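Local coordinates for protein pngf-ii (Elizabethkingia meningoseptica, PDB 4R4X) that removes N-linked glycans from glycoproteins as a bacterial peptide:N-glycosidase, hydrolysing the amide bond that joins the sugar chain to its asparagine, at residues G229-V234 with D331-R336; L294-L299 with V382-N387; N376-P381 with G532-Q537; N418-Y423 with Y498-N503; Y445-L450 with G507-Q512. All blocks are in the same frame, centred on the assembly; numbering follows the deposited sequence.

Interaction 1: G229-V234 with D331-R336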
# COMPACT_ATOMS: atom_id res chain seq x y z
N GLY A 229 -7.96 -9.20 10.13
CA GLY A 229 -6.67 -9.85 9.91
C GLY A 229 -5.99 -9.31 8.64
O GLY A 229 -4.75 -9.25 8.56
N ASN A 230 -6.79 -8.93 7.66
CA ASN A 230 -6.23 -8.40 6.41
C ASN A 230 -5.65 -7.00 6.65
O ASN A 230 -6.13 -6.25 7.52
CB ASN A 230 -7.32 -8.27 5.36
CG ASN A 230 -7.76 -9.59 4.74
OD1 ASN A 230 -8.63 -9.55 3.88
ND2 ASN A 230 -7.21 -10.72 5.14
N THR A 231 -4.64 -6.62 5.88
CA THR A 231 -4.11 -5.28 6.00
C THR A 231 -4.52 -4.45 4.79
O THR A 231 -4.85 -5.00 3.70
CB THR A 231 -2.59 -5.27 6.20
OG1 THR A 231 -1.95 -5.98 5.13
CG2 THR A 231 -2.22 -5.89 7.51
N ILE A 232 -4.52 -3.14 4.99
CA ILE A 232 -4.99 -2.18 3.99
C ILE A 232 -4.05 -0.99 3.92
O ILE A 232 -3.69 -0.41 4.96
CB ILE A 232 -6.39 -1.63 4.32
CG1 ILE A 232 -7.37 -2.71 4.75
CG2 ILE A 232 -6.93 -0.91 3.10
CD1 ILE A 232 -8.61 -2.16 5.44
N PHE A 233 -3.67 -0.63 2.71
CA PHE A 233 -2.78 0.48 2.47
C PHE A 233 -3.38 1.37 1.38
O PHE A 233 -4.14 0.91 0.51
CB PHE A 233 -1.40 -0.01 1.97
CG PHE A 233 -0.56 -0.68 3.01
CD1 PHE A 233 -0.84 -1.95 3.42
CD2 PHE A 233 0.58 -0.04 3.52
CE1 PHE A 233 -0.04 -2.57 4.38
CE2 PHE A 233 1.38 -0.65 4.48
CZ PHE A 233 1.05 -1.92 4.91
N VAL A 234 -3.02 2.66 1.43
CA VAL A 234 -3.41 3.61 0.42
C VAL A 234 -2.14 4.20 -0.14
O VAL A 234 -1.26 4.57 0.63
CB VAL A 234 -4.34 4.70 0.97
CG1 VAL A 234 -3.73 5.43 2.17
CG2 VAL A 234 -4.72 5.68 -0.12
N ASP A 331 -0.37 2.84 5.77
CA ASP A 331 -1.11 1.70 6.33
C ASP A 331 -2.37 2.26 6.97
O ASP A 331 -2.29 3.13 7.83
CB ASP A 331 -0.20 1.04 7.34
CG ASP A 331 -0.80 -0.21 8.01
OD1 ASP A 331 -2.02 -0.48 7.88
OD2 ASP A 331 -0.00 -0.90 8.68
N ILE A 332 -3.53 1.79 6.53
CA ILE A 332 -4.79 2.26 7.09
C ILE A 332 -5.64 1.09 7.64
O ILE A 332 -6.87 1.18 7.68
CB ILE A 332 -5.60 3.06 6.04
CG1 ILE A 332 -5.70 2.31 4.72
CG2 ILE A 332 -4.99 4.43 5.81
CD1 ILE A 332 -6.72 2.95 3.78
N THR A 333 -4.97 0.04 8.10
CA THR A 333 -5.61 -1.23 8.56
C THR A 333 -6.67 -0.99 9.63
O THR A 333 -7.74 -1.61 9.60
CB THR A 333 -4.52 -2.23 9.04
OG1 THR A 333 -3.68 -2.56 7.92
CG2 THR A 333 -5.12 -3.50 9.63
N GLU A 334 -6.41 -0.04 10.53
CA GLU A 334 -7.37 0.32 11.57
C GLU A 334 -8.72 0.94 11.08
O GLU A 334 -9.68 1.02 11.86
CB GLU A 334 -6.71 1.25 12.64
CG GLU A 334 -6.61 2.73 12.29
CD GLU A 334 -5.44 3.12 11.39
OE1 GLU A 334 -4.86 2.24 10.72
OE2 GLU A 334 -5.10 4.32 11.35
N LEU A 335 -8.79 1.39 9.83
CA LEU A 335 -10.04 1.93 9.30
C LEU A 335 -10.89 0.89 8.56
O LEU A 335 -11.93 1.22 7.97
CB LEU A 335 -9.75 3.13 8.37
CG LEU A 335 -9.00 4.29 9.04
CD1 LEU A 335 -8.64 5.37 8.03
CD2 LEU A 335 -9.85 4.85 10.17
N ARG A 336 -10.43 -0.36 8.61
CA ARG A 336 -11.14 -1.49 8.02
C ARG A 336 -12.67 -1.48 8.31
O ARG A 336 -13.45 -1.62 7.39
CB ARG A 336 -10.50 -2.81 8.47
CG ARG A 336 -11.12 -4.04 7.80
CD ARG A 336 -10.70 -5.35 8.46
NE ARG A 336 -11.23 -5.40 9.82
CZ ARG A 336 -12.51 -5.64 10.11
NH1 ARG A 336 -13.40 -5.91 9.16
NH2 ARG A 336 -12.88 -5.63 11.38
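Ile232 exchanges two hydrogen bonds with the chain that leaves the paired strand. Its backbone N donates to Thr333 OG1 (3.1 Å), and its carbonyl O accepts from Ile332 N (2.7 Å, nearly straight). In the first bond a side-chain hydroxyl takes the place of a backbone carbonyl as partner of Ile232 N, where the chain turns away after Asp331. Thr333 keeps OG1 beside its own backbone N (chi1 -63°), where it also donates to Asp331 OD1 (2.7 Å); OG1 thus accepts one bond and donates another. Asp331 OD1 takes Thr333 N as well, at 3.0 Å, which makes residues 331-333 an Asx turn. That turn ends the antiparallel pairing of Phe233 with Asp331, at the outer strand of a four-stranded sheet, and leads through a short 3-10 segment to helix 336-339.

Face contact supplies the second kind of interaction. Asp331 CA lies over the Phe233 ring, 4.1 Å from its centroid, in a CH-pi contact, while the carboxylate stacks within 23° of the ring plane. Apolar packing falls on the Ile232 side: its CG2 meets Ile332 CG1 at 3.8 Å, and its CD1 rests on Arg336 CB at 3.6 Å, so the branched isoleucine serves both neighbours.

Interaction 2: L294-L299 with V382-N387; sequences LPFIEL and VFNTTN
Asn384 pushes its side-chain amide between the carbonyl and the ring of Phe296. ND2 donates an almost perfectly straight bond (3.0 Å, 176°) to Phe296 O, arriving from above the carbonyl plane. The same nitrogen hangs over one face of the Phe296 ring, towards the rim, with CE1 3.2 Å from ND2; ring and amide planes are inclined by 39°. Beside this pair, Thr386 OG1 donates to Glu298 OE2 at 2.9 Å, coming in from above the carboxylate plane, and Pro295 lays its CG against Phe383 CA at 3.9 Å.

Several features set these groups in place. Phe296 CG sits between its backbone N and carbonyl carbon (chi1 75°), which brings the ring round to the side from which ND2 approaches. Asn384 OD1 accepts from Thr386 N (3.0 Å), an Asx turn that ends strand 378-384 and carries the threonine to the glutamate. A water donates to both Phe296 O and Phe383 O. Farther out, Glu298 OE1 is held by Arg301 and Ser531, and the Phe296 ring meets Phe252 and Tyr262. The classic bulge of Val382 and Phe383 opposite Gly532 lies just before Asn384.

Asparagine suits this buried spot because it offers a donor at one end and an acceptor at the other. With both ends engaged, the amide's orientation is fixed.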
# COMPACT_ATOMS: atom_id res chain seq x y z
N LEU A 294 -21.53 13.56 10.66
CA LEU A 294 -20.16 13.11 10.86
C LEU A 294 -19.20 13.89 9.96
O LEU A 294 -19.49 14.14 8.79
CB LEU A 294 -20.02 11.64 10.51
CG LEU A 294 -20.80 10.68 11.39
CD1 LEU A 294 -20.68 9.29 10.82
CD2 LEU A 294 -20.37 10.74 12.85
N PRO A 295 -18.03 14.27 10.51
CA PRO A 295 -17.01 14.95 9.71
C PRO A 295 -16.29 13.94 8.83
O PRO A 295 -16.41 12.74 9.07
CB PRO A 295 -16.07 15.54 10.78
CG PRO A 295 -16.22 14.64 11.96
CD PRO A 295 -17.61 14.07 11.91
N PHE A 296 -15.56 14.39 7.80
CA PHE A 296 -14.86 13.43 6.96
C PHE A 296 -13.65 12.80 7.68
O PHE A 296 -13.19 13.32 8.71
CB PHE A 296 -14.49 14.03 5.59
CG PHE A 296 -13.35 14.99 5.61
CD1 PHE A 296 -12.05 14.55 5.41
CD2 PHE A 296 -13.56 16.36 5.78
CE1 PHE A 296 -10.98 15.43 5.41
CE2 PHE A 296 -12.50 17.26 5.76
CZ PHE A 296 -11.20 16.80 5.57
N ILE A 297 -13.21 11.66 7.15
CA ILE A 297 -12.04 10.94 7.66
C ILE A 297 -10.88 11.13 6.70
O ILE A 297 -11.02 10.86 5.47
CB ILE A 297 -12.37 9.47 7.85
CG1 ILE A 297 -13.33 9.34 9.04
CG2 ILE A 297 -11.12 8.59 8.09
CD1 ILE A 297 -13.83 7.94 9.23
N GLU A 298 -9.75 11.55 7.25
CA GLU A 298 -8.48 11.62 6.51
C GLU A 298 -7.81 10.26 6.45
O GLU A 298 -7.34 9.74 7.48
CB GLU A 298 -7.51 12.59 7.19
CG GLU A 298 -8.05 13.97 7.35
CD GLU A 298 -7.09 14.91 8.04
OE1 GLU A 298 -6.52 14.55 9.10
OE2 GLU A 298 -6.92 16.03 7.53
N LEU A 299 -7.79 9.62 5.28
CA LEU A 299 -6.99 8.39 5.15
C LEU A 299 -5.50 8.69 5.31
O LEU A 299 -4.78 7.93 5.95
CB LEU A 299 -7.21 7.70 3.80
CG LEU A 299 -8.62 7.25 3.45
CD1 LEU A 299 -8.55 6.37 2.19
CD2 LEU A 299 -9.25 6.47 4.62
N VAL A 382 -14.82 11.88 15.05
CA VAL A 382 -15.32 12.80 16.07
C VAL A 382 -15.07 14.26 15.72
O VAL A 382 -15.91 15.11 15.98
CB VAL A 382 -14.81 12.45 17.48
CG1 VAL A 382 -15.45 11.16 17.96
CG2 VAL A 382 -13.31 12.32 17.53
N PHE A 383 -13.93 14.56 15.09
CA PHE A 383 -13.69 15.91 14.61
C PHE A 383 -12.73 15.91 13.44
O PHE A 383 -11.96 14.96 13.23
CB PHE A 383 -13.17 16.85 15.71
CG PHE A 383 -11.89 16.39 16.36
CD1 PHE A 383 -10.67 16.79 15.87
CD2 PHE A 383 -11.93 15.64 17.52
CE1 PHE A 383 -9.50 16.37 16.47
CE2 PHE A 383 -10.76 15.23 18.15
CZ PHE A 383 -9.54 15.59 17.61
N ASN A 384 -12.79 16.99 12.68
CA ASN A 384 -11.85 17.26 11.60
C ASN A 384 -11.89 18.74 11.28
O ASN A 384 -12.89 19.23 10.75
CB ASN A 384 -12.20 16.45 10.37
CG ASN A 384 -11.07 16.40 9.36
OD1 ASN A 384 -10.21 17.30 9.30
ND2 ASN A 384 -11.03 15.33 8.58
N THR A 385 -10.82 19.45 11.65
CA THR A 385 -10.74 20.87 11.40
C THR A 385 -10.13 21.21 10.06
O THR A 385 -10.18 22.35 9.66
CB THR A 385 -9.95 21.63 12.48
OG1 THR A 385 -8.55 21.32 12.38
CG2 THR A 385 -10.48 21.28 13.89
N THR A 386 -9.56 20.23 9.37
CA THR A 386 -8.89 20.48 8.10
C THR A 386 -9.87 20.99 7.04
O THR A 386 -10.83 20.29 6.67
CB THR A 386 -8.19 19.21 7.59
OG1 THR A 386 -7.29 18.70 8.58
CG2 THR A 386 -7.41 19.51 6.29
N ASN A 387 -9.62 22.18 6.50
CA ASN A 387 -10.59 22.75 5.56
C ASN A 387 -10.28 22.38 4.10
O ASN A 387 -9.73 23.16 3.29
CB ASN A 387 -10.82 24.24 5.79
CG ASN A 387 -9.57 25.08 5.60
OD1 ASN A 387 -8.46 24.64 5.92
ND2 ASN A 387 -9.76 26.28 5.08
O HOH W 1 -12.13 12.59 11.22

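Interaction 3: N376-P381 with G532-Q537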
# COMPACT_ATOMS: atom_id res chain seq x y z
N ASN A 376 -9.28 -3.29 16.55
CA ASN A 376 -10.51 -2.50 16.70
C ASN A 376 -11.56 -2.94 15.71
O ASN A 376 -11.23 -3.26 14.58
CB ASN A 376 -10.25 -1.01 16.61
CG ASN A 376 -9.77 -0.56 15.23
OD1 ASN A 376 -10.48 0.17 14.49
ND2 ASN A 376 -8.59 -0.98 14.87
N ASN A 377 -12.82 -3.02 16.14
CA ASN A 377 -13.94 -3.30 15.23
C ASN A 377 -14.92 -2.14 15.17
O ASN A 377 -16.02 -2.28 14.64
CB ASN A 377 -14.67 -4.59 15.60
CG ASN A 377 -15.12 -4.62 17.05
OD1 ASN A 377 -15.20 -3.59 17.70
ND2 ASN A 377 -15.43 -5.80 17.56
N PHE A 378 -14.49 -1.00 15.71
CA PHE A 378 -15.28 0.20 15.86
C PHE A 378 -14.46 1.40 15.42
O PHE A 378 -13.28 1.51 15.78
CB PHE A 378 -15.69 0.37 17.32
CG PHE A 378 -16.49 1.61 17.61
CD1 PHE A 378 -15.86 2.79 17.96
CD2 PHE A 378 -17.89 1.59 17.58
CE1 PHE A 378 -16.59 3.94 18.25
CE2 PHE A 378 -18.62 2.74 17.85
CZ PHE A 378 -17.97 3.91 18.21
N VAL A 379 -15.09 2.27 14.62
CA VAL A 379 -14.52 3.53 14.12
C VAL A 379 -15.60 4.60 14.16
O VAL A 379 -16.68 4.39 13.63
CB VAL A 379 -14.04 3.37 12.66
CG1 VAL A 379 -13.57 4.70 12.10
CG2 VAL A 379 -12.92 2.34 12.57
N LEU A 380 -15.31 5.73 14.83
CA LEU A 380 -16.21 6.88 14.88
C LEU A 380 -15.42 8.17 14.67
O LEU A 380 -14.59 8.53 15.52
CB LEU A 380 -16.88 6.99 16.25
CG LEU A 380 -17.92 8.11 16.39
CD1 LEU A 380 -19.10 7.87 15.48
CD2 LEU A 380 -18.41 8.24 17.82
N PRO A 381 -15.67 8.87 13.55
CA PRO A 381 -15.03 10.17 13.31
C PRO A 381 -15.63 11.23 14.23
O PRO A 381 -16.84 11.42 14.20
CB PRO A 381 -15.38 10.49 11.86
CG PRO A 381 -16.63 9.72 11.58
CD PRO A 381 -16.56 8.48 12.45
N GLY A 532 -9.52 13.66 14.39
CA GLY A 532 -9.62 12.66 15.42
C GLY A 532 -10.67 11.64 15.10
O GLY A 532 -11.82 11.98 14.82
N VAL A 533 -10.25 10.38 15.06
CA VAL A 533 -11.13 9.28 14.87
C VAL A 533 -11.02 8.38 16.10
O VAL A 533 -9.92 8.01 16.50
CB VAL A 533 -10.76 8.49 13.60
CG1 VAL A 533 -11.62 7.27 13.44
CG2 VAL A 533 -10.92 9.39 12.38
N LEU A 534 -12.15 8.05 16.69
CA LEU A 534 -12.20 7.15 17.83
C LEU A 534 -12.19 5.69 17.38
O LEU A 534 -12.98 5.31 16.54
CB LEU A 534 -13.43 7.44 18.68
CG LEU A 534 -13.61 6.55 19.91
CD1 LEU A 534 -12.48 6.77 20.90
CD2 LEU A 534 -14.95 6.84 20.58
N LEU A 535 -11.28 4.90 17.93
CA LEU A 535 -11.14 3.49 17.62
C LEU A 535 -11.36 2.72 18.90
O LEU A 535 -11.12 3.22 19.99
CB LEU A 535 -9.74 3.18 17.12
CG LEU A 535 -9.18 4.11 16.03
CD1 LEU A 535 -7.71 3.83 15.85
CD2 LEU A 535 -9.91 3.95 14.72
N GLY A 536 -11.86 1.51 18.77
CA GLY A 536 -11.99 0.63 19.93
C GLY A 536 -12.52 -0.73 19.57
O GLY A 536 -12.90 -1.00 18.42
N GLN A 537 -12.57 -1.61 20.56
CA GLN A 537 -13.04 -2.96 20.35
C GLN A 537 -14.28 -3.20 21.17
O GLN A 537 -14.23 -3.13 22.41
CB GLN A 537 -11.95 -3.97 20.70
CG GLN A 537 -12.39 -5.39 20.43
CD GLN A 537 -11.40 -6.41 20.93
OE1 GLN A 537 -10.37 -6.08 21.52
NE2 GLN A 537 -11.71 -7.67 20.71
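Strand 378-384 is the outermost strand of a nine-stranded antiparallel sheet in the PNGase F-like part of the chain, and here it runs against strand 527-537. The join begins with a classic beta bulge, in which Asn377 and Phe378 together face Gly536. Both backbone N-H groups point at Gly536 O, Asn377 N at 3.0 Å and Phe378 N at 3.1 Å, and both bonds are weak because they are bent. A third weak bond runs back from Gly536 N to Phe378 O. Firmer pairing follows: Leu380 N donates to Leu534 O at 2.9 Å, and Leu534 N returns a bond to Leu380 O at 2.7 Å.

Side chains alternate between the two faces. On one, Val379 CG1 presses on Val533 CG1 at 3.5 Å, tighter than usual, while its other branch, CG2, lies 4.0 Å from Leu535 CD2. Each valine sets CG1 anti to its backbone N, which brings the two methyls together. On the other face Phe378 CE1 meets Leu534 CD2 at 4.1 Å, and Leu534 continues to Phe410 and Leu412 of strand 406-412. Phe378 CB lies 3.3 Å from Gly536 O, and the glycine leaves the Phe378 ring room on that face. Asn377 OD1 accepts from Glu538 N, just past the strand.

One carbonyl shared by two bent donors holds the bulged end less firmly, bond for bond, than the pair of near-straight bonds between Leu380 and Leu534.

Interaction 4: N418-Y423 with Y498-N503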
# COMPACT_ATOMS: atom_id res chain seq x y z
N ASN A 418 -9.90 -0.90 24.95
CA ASN A 418 -8.72 -0.34 24.28
C ASN A 418 -9.05 0.81 23.35
O ASN A 418 -8.60 0.86 22.22
CB ASN A 418 -7.93 -1.44 23.57
CG ASN A 418 -7.28 -2.41 24.54
OD1 ASN A 418 -6.99 -2.07 25.69
ND2 ASN A 418 -7.07 -3.64 24.09
N ALA A 419 -9.83 1.77 23.84
CA ALA A 419 -10.18 2.93 23.05
C ALA A 419 -8.92 3.74 22.72
O ALA A 419 -8.03 3.89 23.54
CB ALA A 419 -11.16 3.82 23.79
N GLN A 420 -8.90 4.31 21.53
CA GLN A 420 -7.79 5.14 21.10
C GLN A 420 -8.34 6.31 20.30
O GLN A 420 -9.38 6.18 19.65
CB GLN A 420 -6.85 4.37 20.18
CG GLN A 420 -6.16 3.17 20.81
CD GLN A 420 -5.47 2.35 19.75
OE1 GLN A 420 -5.26 2.81 18.64
NE2 GLN A 420 -5.12 1.12 20.09
N LEU A 421 -7.62 7.43 20.34
CA LEU A 421 -7.89 8.52 19.43
C LEU A 421 -6.80 8.52 18.38
O LEU A 421 -5.63 8.72 18.71
CB LEU A 421 -7.94 9.87 20.14
CG LEU A 421 -8.34 11.05 19.25
CD1 LEU A 421 -9.78 10.93 18.78
CD2 LEU A 421 -8.15 12.38 19.97
N ARG A 422 -7.19 8.26 17.14
CA ARG A 422 -6.31 8.40 15.98
C ARG A 422 -6.30 9.87 15.66
O ARG A 422 -7.32 10.43 15.27
CB ARG A 422 -6.83 7.60 14.79
CG ARG A 422 -6.02 7.70 13.50
CD ARG A 422 -6.75 6.94 12.41
NE ARG A 422 -6.08 6.95 11.10
CZ ARG A 422 -6.32 7.81 10.11
NH1 ARG A 422 -5.68 7.67 8.97
NH2 ARG A 422 -7.17 8.82 10.26
N TYR A 423 -5.14 10.50 15.85
CA TYR A 423 -5.04 11.95 15.89
C TYR A 423 -3.97 12.42 14.92
O TYR A 423 -2.79 12.03 15.04
CB TYR A 423 -4.71 12.41 17.30
CG TYR A 423 -4.60 13.90 17.51
CD1 TYR A 423 -5.73 14.72 17.45
CD2 TYR A 423 -3.38 14.50 17.82
CE1 TYR A 423 -5.64 16.09 17.67
CE2 TYR A 423 -3.29 15.87 18.08
CZ TYR A 423 -4.43 16.65 18.00
OH TYR A 423 -4.36 18.01 18.20
N TYR A 498 -1.54 7.49 17.83
CA TYR A 498 -2.59 6.65 18.36
C TYR A 498 -2.60 6.82 19.87
O TYR A 498 -1.77 6.24 20.56
CB TYR A 498 -2.34 5.22 17.96
CG TYR A 498 -2.48 5.10 16.48
CD1 TYR A 498 -3.73 4.96 15.88
CD2 TYR A 498 -1.37 5.20 15.67
CE1 TYR A 498 -3.86 4.89 14.50
CE2 TYR A 498 -1.49 5.15 14.28
CZ TYR A 498 -2.73 4.98 13.72
OH TYR A 498 -2.83 4.92 12.36
N ILE A 499 -3.53 7.63 20.35
CA ILE A 499 -3.51 8.05 21.76
C ILE A 499 -4.40 7.11 22.55
O ILE A 499 -5.61 7.02 22.32
CB ILE A 499 -4.02 9.49 21.91
CG1 ILE A 499 -3.06 10.43 21.17
CG2 ILE A 499 -4.19 9.88 23.37
CD1 ILE A 499 -3.55 11.85 21.05
N ASN A 500 -3.79 6.40 23.48
CA ASN A 500 -4.54 5.46 24.32
C ASN A 500 -5.50 6.20 25.26
O ASN A 500 -5.08 7.11 25.96
CB ASN A 500 -3.58 4.57 25.10
CG ASN A 500 -2.96 3.47 24.24
OD1 ASN A 500 -3.49 3.12 23.19
ND2 ASN A 500 -1.84 2.92 24.69
N LEU A 501 -6.77 5.83 25.23
CA LEU A 501 -7.77 6.46 26.10
C LEU A 501 -8.25 5.54 27.23
O LEU A 501 -9.07 5.96 28.07
CB LEU A 501 -8.97 6.89 25.27
CG LEU A 501 -8.69 7.89 24.15
CD1 LEU A 501 -9.99 8.10 23.40
CD2 LEU A 501 -8.15 9.20 24.71
N GLY A 502 -7.73 4.31 27.28
CA GLY A 502 -8.18 3.28 28.20
C GLY A 502 -9.49 2.68 27.70
O GLY A 502 -9.86 2.87 26.54
N ASN A 503 -10.21 1.99 28.57
CA ASN A 503 -11.52 1.45 28.22
C ASN A 503 -12.62 2.49 28.49
O ASN A 503 -12.54 3.26 29.48
CB ASN A 503 -11.80 0.17 29.04
CG ASN A 503 -10.69 -0.88 28.89
OD1 ASN A 503 -10.08 -1.05 27.82
ND2 ASN A 503 -10.43 -1.57 29.97
O HOH W 2 -7.36 0.25 27.47
O HOH W 3 -6.51 2.38 25.12
O HOH W 4 -5.03 0.82 23.04
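Residues 419-423 and 498-503 run antiparallel, approaching to 4.5 Å between axes, with Leu421 and Ile499 bonded both ways: Leu421 N to Ile499 O and Ile499 N to Leu421 O, each 2.9 Å. Near the end of the pairing a side chain takes over, as Asn503 OD1 receives Asn418 N in its carbonyl plane (2.9 Å, 171°). A water donating to Asn418 OD1 and Asn503 OD1 ties the two amides together.

Arg422 and Tyr498 lie side by side on one face. The arginine is extended from CG to NE, with CG anti to the backbone N (chi1 178°), so its methylenes run along the tyrosine, with CG 3.7 Å from Tyr498 CE1. Both polar ends reach Glu334. Next to them Gln420 rests OE1 3.8 Å from Tyr498 CD1, its amide steeply inclined to the ring, and a water links Gln420 NE2 to Asn500 OD1.

The opposite face is mainly apolar. Ile499 CD1 meets Tyr423 CB at 4.0 Å, Tyr423 OH bonding to Asn442, and Leu501 CD1 meets Leu421 CB at 4.2 Å. Leu421, Tyr423 and Ile499 all pack on Ile444 of strand 442-446 in a second sheet, as in a beta-sandwich, consistent with the jelly-roll of PNGase F.

Interaction 5: Y445-L450 with G507-Q512; sequences YLDGKL and GKHTIQ
Asp447 reaches across to the backbone and ring of strand 507-514. From CB, the first torsion sets CG beside the backbone N (chi1 -64°) and swings the carboxylate towards His509, whose ND1 is 3.5 Å from CG. One oxygen, OD1, accepts from Thr510 N at 2.9 Å, nearly along its own C-O axis. The other, OD2, accepts from His509 ND1 at 2.8 Å through its syn lone pair; it lies in the imidazole plane, at the ring's edge, with ring and carboxylate 32° apart. Meanwhile the aspartate's backbone N donates to Thr510 O (2.8 Å).

Asp447 and Gly448 form the corner of a type I' turn from Leu446 to Lys449, the tight hairpin turn, where both take positive phi; Gly448 N donates a hydrogen bond to a water. Before the turn, strand 442-446 pairs with strand 507-514, Tyr445 N to Gln512 O at 2.8 Å with the bond returned, and Leu446 CD1 touches Ile511 CG1 at 4.1 Å. The hairpin supplies two strands of a four-stranded sheet.

His509 NE2 is bonded to Asn505 O. A ring that gives ND1 to a carboxylate and NE2 to a carbonyl would need a proton on each nitrogen, consistent with a positively charged His509 whose bond to Asp447 has ionic character.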
# COMPACT_ATOMS: atom_id res chain seq x y z
N TYR A 445 -8.11 16.12 25.96
CA TYR A 445 -8.89 15.83 27.15
C TYR A 445 -9.98 14.80 26.85
O TYR A 445 -10.59 14.82 25.76
CB TYR A 445 -9.53 17.12 27.65
CG TYR A 445 -8.57 18.19 28.08
CD1 TYR A 445 -7.85 18.92 27.15
CD2 TYR A 445 -8.41 18.51 29.43
CE1 TYR A 445 -6.98 19.92 27.54
CE2 TYR A 445 -7.55 19.53 29.82
CZ TYR A 445 -6.83 20.21 28.86
OH TYR A 445 -5.96 21.20 29.24
N LEU A 446 -10.23 13.91 27.81
CA LEU A 446 -11.33 12.95 27.75
C LEU A 446 -12.21 13.20 28.98
O LEU A 446 -11.72 13.15 30.09
CB LEU A 446 -10.78 11.52 27.81
CG LEU A 446 -11.82 10.41 27.96
CD1 LEU A 446 -12.70 10.33 26.73
CD2 LEU A 446 -11.14 9.08 28.26
N ASP A 447 -13.48 13.52 28.75
CA ASP A 447 -14.43 13.78 29.83
C ASP A 447 -13.90 14.80 30.80
O ASP A 447 -13.99 14.61 32.01
CB ASP A 447 -14.79 12.47 30.52
CG ASP A 447 -15.50 11.52 29.58
OD1 ASP A 447 -16.31 12.03 28.80
OD2 ASP A 447 -15.25 10.29 29.61
N GLY A 448 -13.34 15.87 30.25
CA GLY A 448 -12.85 16.99 31.03
C GLY A 448 -11.52 16.78 31.74
O GLY A 448 -11.09 17.67 32.45
N LYS A 449 -10.89 15.63 31.57
CA LYS A 449 -9.58 15.38 32.18
C LYS A 449 -8.49 15.22 31.12
O LYS A 449 -8.70 14.54 30.11
CB LYS A 449 -9.64 14.10 33.03
CG LYS A 449 -8.30 13.71 33.62
CD LYS A 449 -8.44 12.57 34.62
CE LYS A 449 -7.10 12.34 35.31
NZ LYS A 449 -6.90 10.89 35.59
N LEU A 450 -7.32 15.80 31.38
CA LEU A 450 -6.19 15.72 30.44
C LEU A 450 -5.79 14.29 30.28
O LEU A 450 -5.50 13.61 31.28
CB LEU A 450 -4.99 16.52 30.98
CG LEU A 450 -3.73 16.53 30.12
CD1 LEU A 450 -3.99 17.19 28.79
CD2 LEU A 450 -2.60 17.24 30.87
N GLY A 507 -22.39 5.15 27.03
CA GLY A 507 -22.94 6.41 27.51
C GLY A 507 -22.22 7.60 26.90
O GLY A 507 -21.50 7.45 25.92
N LYS A 508 -22.44 8.76 27.49
CA LYS A 508 -21.99 10.00 26.91
C LYS A 508 -20.54 10.26 27.26
O LYS A 508 -20.13 10.00 28.38
CB LYS A 508 -22.84 11.17 27.43
CG LYS A 508 -24.20 11.26 26.77
CD LYS A 508 -24.65 12.71 26.51
CE LYS A 508 -25.45 12.80 25.21
NZ LYS A 508 -26.57 13.78 25.27
N HIS A 509 -19.79 10.80 26.30
CA HIS A 509 -18.41 11.18 26.53
C HIS A 509 -18.11 12.47 25.79
O HIS A 509 -18.84 12.85 24.86
CB HIS A 509 -17.46 10.07 26.06
CG HIS A 509 -17.55 8.83 26.88
ND1 HIS A 509 -16.89 8.67 28.08
CD2 HIS A 509 -18.24 7.68 26.68
CE1 HIS A 509 -17.17 7.48 28.59
NE2 HIS A 509 -17.99 6.87 27.76
N THR A 510 -17.07 13.16 26.21
CA THR A 510 -16.57 14.33 25.51
C THR A 510 -15.08 14.21 25.24
O THR A 510 -14.31 13.67 26.05
CB THR A 510 -16.79 15.62 26.33
OG1 THR A 510 -16.01 15.55 27.53
CG2 THR A 510 -18.27 15.83 26.61
N ILE A 511 -14.65 14.67 24.08
CA ILE A 511 -13.23 14.77 23.83
C ILE A 511 -12.98 16.23 23.51
O ILE A 511 -13.82 16.88 22.87
CB ILE A 511 -12.76 13.83 22.72
CG1 ILE A 511 -12.73 12.39 23.23
CG2 ILE A 511 -11.35 14.22 22.26
CD1 ILE A 511 -12.55 11.32 22.15
N GLN A 512 -11.85 16.75 23.96
CA GLN A 512 -11.50 18.14 23.72
C GLN A 512 -10.03 18.29 23.34
O GLN A 512 -9.18 17.61 23.89
CB GLN A 512 -11.81 18.97 24.94
CG GLN A 512 -11.49 20.45 24.74
CD GLN A 512 -11.89 21.28 25.94
OE1 GLN A 512 -12.36 22.41 25.79
NE2 GLN A 512 -11.69 20.73 27.11
O HOH W 5 -13.10 16.47 27.49

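In the fold
Interactions 2, 3 and 4 share one large antiparallel sheet: the centres of 3 and 4 are 9 Å apart, and Val533 O takes Arg422 N at 2.8 Å. Interaction 2 continues strand 378-384 from interaction 3, their centres 13 Å apart. Arg422 is the hub. Its NE forms a salt bridge with Glu334 OE2 (2.8 Å) in interaction 1, and its NH2 reaches Glu298 O (2.9 Å) in interaction 2, so the N- and C-terminal parts of the PNGase F-like region are joined by charge as well as packing. Interaction 5 belongs to another sheet; its centre is 12 Å from that of interaction 4. Neither zinc ion is bound by residues of these contacts.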